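Long-range contact in dTDP-glucose 4,6-dehydratase (Klebsiella pneumoniae, PDB 5U4Q), which probably catalyses the NAD-dependent dehydration of dTDP-glucose to its 4-keto-6-deoxy sugar: residues Y185-R190 against T221-I226. Sequence-based numbering, arbitrary orientation.
Sequences YGPWGR and TYIDDI. With NAD (nicotinamide-adenine-dinucleotide), chain C.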
ATOM      1  N   TYR A 185     -13.475 -16.981  13.938  1.00 13.82           N
ATOM      2  CA  TYR A 185     -13.744 -17.194  15.359  1.00 13.32           C
ATOM      3  C   TYR A 185     -13.482 -18.642  15.779  1.00 13.09           C
ATOM      4  O   TYR A 185     -13.497 -19.565  14.965  1.00 12.51           O
ATOM      5  CB  TYR A 185     -15.194 -16.800  15.703  1.00 14.08           C
ATOM      6  CG  TYR A 185     -16.252 -17.806  15.306  1.00 13.70           C
ATOM      7  CD1 TYR A 185     -16.762 -17.849  14.005  1.00 14.61           C
ATOM      8  CD2 TYR A 185     -16.788 -18.688  16.249  1.00 15.30           C
ATOM      9  CE1 TYR A 185     -17.719 -18.773  13.652  1.00 15.55           C
ATOM     10  CE2 TYR A 185     -17.760 -19.597  15.910  1.00 15.59           C
ATOM     11  CZ  TYR A 185     -18.255 -19.635  14.618  1.00 16.33           C
ATOM     12  OH  TYR A 185     -19.226 -20.560  14.256  1.00 16.99           O
ATOM     13  N   GLY A 186     -13.233 -18.824  17.061  1.00 13.23           N
ATOM     14  CA  GLY A 186     -13.078 -20.157  17.612  1.00 13.86           C
ATOM     15  C   GLY A 186     -12.070 -20.290  18.710  1.00 13.62           C
ATOM     16  O   GLY A 186     -11.489 -19.300  19.175  1.00 13.05           O
ATOM     17  N   PRO A 187     -11.862 -21.546  19.154  1.00 14.37           N
ATOM     18  CA  PRO A 187     -10.867 -21.834  20.184  1.00 15.39           C
ATOM     19  C   PRO A 187      -9.499 -21.183  19.900  1.00 14.83           C
ATOM     20  O   PRO A 187      -9.060 -21.108  18.746  1.00 14.61           O
ATOM     21  CB  PRO A 187     -10.779 -23.353  20.162  1.00 15.04           C
ATOM     22  CG  PRO A 187     -12.135 -23.783  19.729  1.00 15.96           C
ATOM     23  CD  PRO A 187     -12.578 -22.756  18.722  1.00 15.56           C
ATOM     24  N   TRP A 188      -8.890 -20.648  20.951  1.00 14.93           N
ATOM     25  CA  TRP A 188      -7.612 -19.947  20.862  1.00 14.53           C
ATOM     26  C   TRP A 188      -7.724 -18.651  20.052  1.00 13.85           C
ATOM     27  O   TRP A 188      -6.725 -18.157  19.516  1.00 13.71           O
ATOM     28  CB  TRP A 188      -6.496 -20.850  20.297  1.00 15.33           C
ATOM     29  CG  TRP A 188      -6.360 -22.127  21.042  1.00 15.09           C
ATOM     30  CD1 TRP A 188      -6.797 -23.345  20.657  1.00 16.21           C
ATOM     31  CD2 TRP A 188      -5.721 -22.298  22.306  1.00 16.87           C
ATOM     32  NE1 TRP A 188      -6.482 -24.294  21.628  1.00 17.48           N
ATOM     33  CE2 TRP A 188      -5.836 -23.666  22.652  1.00 16.97           C
ATOM     34  CE3 TRP A 188      -5.105 -21.417  23.210  1.00 17.66           C
ATOM     35  CZ2 TRP A 188      -5.327 -24.184  23.859  1.00 19.21           C
ATOM     36  CZ3 TRP A 188      -4.608 -21.935  24.431  1.00 18.87           C
ATOM     37  CH2 TRP A 188      -4.736 -23.309  24.731  1.00 20.72           C
ATOM     38  N   GLY A 189      -8.948 -18.093  19.971  1.00 12.83           N
ATOM     39  CA  GLY A 189      -9.208 -16.851  19.283  1.00 13.37           C
ATOM     40  C   GLY A 189      -8.524 -15.643  19.894  1.00 14.75           C
ATOM     41  O   GLY A 189      -7.747 -15.763  20.863  1.00 15.48           O
ATOM     42  N   ARG A 190      -8.787 -14.480  19.321  1.00 16.29           N
ATOM     43  CA  ARG A 190      -8.195 -13.267  19.866  1.00 18.79           C
ATOM     44  C   ARG A 190      -9.201 -12.504  20.742  1.00 17.63           C
ATOM     45  O   ARG A 190     -10.387 -12.360  20.371  1.00 17.19           O
ATOM     46  CB  ARG A 190      -7.561 -12.432  18.773  1.00 22.84           C
ATOM     47  CG  ARG A 190      -8.412 -12.284  17.567  1.00 25.11           C
ATOM     48  CD  ARG A 190      -7.621 -11.761  16.405  1.00 28.57           C
ATOM     49  NE  ARG A 190      -7.195 -10.395  16.631  1.00 29.66           N
ATOM     50  CZ  ARG A 190      -6.750  -9.592  15.665  1.00 38.11           C
ATOM     51  NH1 ARG A 190      -6.685 -10.010  14.394  1.00 38.16           N
ATOM     52  NH2 ARG A 190      -6.395  -8.353  15.968  1.00 43.81           N
ATOM     53  N   THR A 221     -16.548 -16.969  10.169  1.00 13.87           N
ATOM     54  CA  THR A 221     -16.208 -18.321   9.768  1.00 14.67           C
ATOM     55  C   THR A 221     -15.460 -19.015  10.882  1.00 13.99           C
ATOM     56  O   THR A 221     -14.532 -18.445  11.449  1.00 14.35           O
ATOM     57  CB  THR A 221     -15.333 -18.367   8.500  1.00 15.11           C
ATOM     58  OG1 THR A 221     -15.963 -17.650   7.462  1.00 16.58           O
ATOM     59  CG2 THR A 221     -15.131 -19.788   8.037  1.00 16.37           C
ATOM     60  N   TYR A 222     -15.897 -20.235  11.204  1.00 14.15           N
ATOM     61  CA  TYR A 222     -15.230 -21.035  12.231  1.00 13.06           C
ATOM     62  C   TYR A 222     -13.786 -21.377  11.822  1.00 12.87           C
ATOM     63  O   TYR A 222     -13.515 -21.711  10.657  1.00 14.05           O
ATOM     64  CB  TYR A 222     -16.051 -22.283  12.554  1.00 13.74           C
ATOM     65  CG  TYR A 222     -15.490 -23.053  13.713  1.00 13.67           C
ATOM     66  CD1 TYR A 222     -15.569 -22.537  15.005  1.00 13.27           C
ATOM     67  CD2 TYR A 222     -14.865 -24.278  13.538  1.00 14.26           C
ATOM     68  CE1 TYR A 222     -15.035 -23.209  16.087  1.00 13.93           C
ATOM     69  CE2 TYR A 222     -14.345 -24.960  14.621  1.00 15.44           C
ATOM     70  CZ  TYR A 222     -14.402 -24.411  15.887  1.00 14.18           C
ATOM     71  OH  TYR A 222     -13.866 -25.107  16.978  1.00 16.51           O
ATOM     72  N   ILE A 223     -12.894 -21.287  12.796  1.00 12.18           N
ATOM     73  CA  ILE A 223     -11.463 -21.483  12.532  1.00 13.19           C
ATOM     74  C   ILE A 223     -11.135 -22.770  11.778  1.00 13.25           C
ATOM     75  O   ILE A 223     -10.342 -22.730  10.849  1.00 14.35           O
ATOM     76  CB  ILE A 223     -10.629 -21.342  13.844  1.00 13.52           C
ATOM     77  CG1 ILE A 223      -9.128 -21.452  13.551  1.00 13.33           C
ATOM     78  CG2 ILE A 223     -11.054 -22.342  14.908  1.00 13.81           C
ATOM     79  CD1 ILE A 223      -8.560 -20.362  12.657  1.00 13.74           C
ATOM     80  N   ASP A 224     -11.751 -23.897  12.119  1.00 13.65           N
ATOM     81  CA  ASP A 224     -11.398 -25.136  11.408  1.00 14.65           C
ATOM     82  C   ASP A 224     -11.712 -25.072   9.916  1.00 13.82           C
ATOM     83  O   ASP A 224     -10.991 -25.674   9.103  1.00 14.93           O
ATOM     84  CB  ASP A 224     -12.068 -26.362  12.014  1.00 14.79           C
ATOM     85  CG  ASP A 224     -11.519 -26.753  13.379  1.00 18.20           C
ATOM     86  OD1 ASP A 224     -10.627 -26.093  13.925  1.00 20.12           O
ATOM     87  OD2 ASP A 224     -12.034 -27.759  13.921  1.00 22.33           O
ATOM     88  N   ASP A 225     -12.788 -24.368   9.554  1.00 13.19           N
ATOM     89  CA  ASP A 225     -13.161 -24.198   8.151  1.00 13.98           C
ATOM     90  C   ASP A 225     -12.124 -23.326   7.440  1.00 16.01           C
ATOM     91  O   ASP A 225     -11.751 -23.618   6.306  1.00 15.37           O
ATOM     92  CB  ASP A 225     -14.577 -23.634   8.050  1.00 14.44           C
ATOM     93  CG  ASP A 225     -15.615 -24.607   8.510  1.00 17.78           C
ATOM     94  OD1 ASP A 225     -15.464 -25.815   8.213  1.00 24.23           O
ATOM     95  OD2 ASP A 225     -16.628 -24.151   9.061  1.00 17.85           O
ATOM     96  N   ILE A 226     -11.654 -22.263   8.097  1.00 14.48           N
ATOM     97  CA  ILE A 226     -10.577 -21.439   7.537  1.00 13.85           C
ATOM     98  C   ILE A 226      -9.315 -22.289   7.328  1.00 14.79           C
ATOM     99  O   ILE A 226      -8.679 -22.227   6.269  1.00 14.86           O
ATOM    100  CB  ILE A 226     -10.238 -20.248   8.469  1.00 14.28           C
ATOM    101  CG1 ILE A 226     -11.416 -19.237   8.517  1.00 15.61           C
ATOM    102  CG2 ILE A 226      -8.924 -19.563   8.075  1.00 14.82           C
ATOM    103  CD1 ILE A 226     -11.749 -18.544   7.201  1.00 16.79           C
TER
HETATM  104  PA  NAD C 401      -3.268 -12.292  15.852  1.00 17.91           P
HETATM  105  O1A NAD C 401      -3.812 -13.284  16.807  1.00 16.08           O
HETATM  106  O2A NAD C 401      -2.954 -10.878  16.299  1.00 17.99           O
HETATM  107  O5B NAD C 401      -1.960 -12.953  15.169  1.00 17.16           O
HETATM  108  C5B NAD C 401      -0.965 -12.224  14.461  1.00 16.57           C
HETATM  109  C4B NAD C 401       0.383 -12.540  15.088  1.00 16.61           C
HETATM  110  O4B NAD C 401       1.324 -11.727  14.364  1.00 16.29           O
HETATM  111  C3B NAD C 401       0.474 -12.170  16.562  1.00 16.36           C
HETATM  112  O3B NAD C 401       0.742 -13.276  17.437  1.00 17.59           O
HETATM  113  C2B NAD C 401       1.569 -11.103  16.575  1.00 16.36           C
HETATM  114  O2B NAD C 401       2.420 -11.177  17.736  1.00 17.62           O
HETATM  115  C1B NAD C 401       2.321 -11.307  15.261  1.00 16.37           C
HETATM  116  N9A NAD C 401       2.975 -10.086  14.762  1.00 16.30           N
HETATM  117  C8A NAD C 401       2.412  -8.867  14.602  1.00 16.67           C
HETATM  118  N7A NAD C 401       3.316  -7.993  14.153  1.00 18.80           N
HETATM  119  C5A NAD C 401       4.473  -8.658  14.001  1.00 15.92           C
HETATM  120  C6A NAD C 401       5.845  -8.294  13.594  1.00 16.15           C
HETATM  121  N6A NAD C 401       6.165  -7.062  13.223  1.00 19.08           N
HETATM  122  N1A NAD C 401       6.745  -9.278  13.601  1.00 16.71           N
HETATM  123  C2A NAD C 401       6.470 -10.536  13.977  1.00 16.58           C
HETATM  124  N3A NAD C 401       5.249 -10.933  14.389  1.00 16.60           N
HETATM  125  C4A NAD C 401       4.240 -10.021  14.411  1.00 16.64           C
HETATM  126  O3  NAD C 401      -4.251 -12.081  14.592  1.00 17.61           O
HETATM  127  PN  NAD C 401      -4.919 -13.180  13.624  1.00 17.13           P
HETATM  128  O1N NAD C 401      -4.375 -14.533  13.828  1.00 16.23           O
HETATM  129  O2N NAD C 401      -6.414 -12.873  13.701  1.00 20.10           O
HETATM  130  O5D NAD C 401      -4.418 -12.593  12.230  1.00 21.16           O
HETATM  131  C5D NAD C 401      -3.664 -13.310  11.256  1.00 18.28           C
HETATM  132  C4D NAD C 401      -3.748 -12.506   9.969  1.00 17.32           C
HETATM  133  O4D NAD C 401      -5.090 -12.584   9.435  1.00 18.57           O
HETATM  134  C3D NAD C 401      -3.423 -11.018  10.036  1.00 17.87           C
HETATM  135  O3D NAD C 401      -2.678 -10.681   8.864  1.00 18.04           O
HETATM  136  C2D NAD C 401      -4.762 -10.324   9.960  1.00 18.27           C
HETATM  137  O2D NAD C 401      -4.699  -9.020   9.345  1.00 22.06           O
HETATM  138  C1D NAD C 401      -5.583 -11.285   9.125  1.00 18.44           C
HETATM  139  N1N NAD C 401      -7.023 -11.222   9.440  1.00 19.57           N
HETATM  140  C2N NAD C 401      -7.572 -11.846  10.508  1.00 19.57           C
HETATM  141  C3N NAD C 401      -8.949 -11.767  10.775  1.00 20.79           C
HETATM  142  C7N NAD C 401      -9.644 -12.443  11.964  1.00 23.23           C
HETATM  143  O7N NAD C 401     -10.883 -12.454  12.021  1.00 24.20           O
HETATM  144  N7N NAD C 401      -8.975 -12.999  12.989  1.00 22.97           N
HETATM  145  C4N NAD C 401      -9.743 -11.007   9.945  1.00 19.67           C
HETATM  146  C5N NAD C 401      -9.165 -10.361   8.861  1.00 20.64           C
HETATM  147  C6N NAD C 401      -7.797 -10.458   8.631  1.00 19.86           C
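The ring of Tyr185 lies across the backbone of Tyr222, with Tyr222 CA over one ring face, 4.1 Å from the centroid (CH-pi). With chi1 at 78°, CG of Tyr185 sits between its own N and carbonyl carbon, which swings the ring over the adjacent strand. Tyr222 turns an edge toward that face in a T-shaped pair, planes at 71°; its CD1 is 3.8 Å from Tyr185 CE2. Two tyrosines suit this place because the electron-rich face of Tyr185 receives the partly positive C-H edge and CA-H of Tyr222. The backbones pair in parallel: Tyr185 N donates to Thr221 O (3.1 Å), and Tyr185 O accepts from Ile223 N (2.8 Å), the first residue of helix 223-234. Gly186 fits where a CB would strike Ile223 CG2, and the rigid Pro187 lays CD 3.2 Å from Tyr222 OH. The type II turn Gly186-Gly189 leads on to Arg190, whose NH1 grips the NAD pyrophosphate at O2N (3.0 Å), while Asp192 pairs with its NE. The contact links the end of strand 176-185, towards one side of the parallel Rossmann-type sheet, to strand 220-222 and helix 223-234, with helix 194-203 against Tyr185 and helix 320-334 against Pro187 and Tyr222.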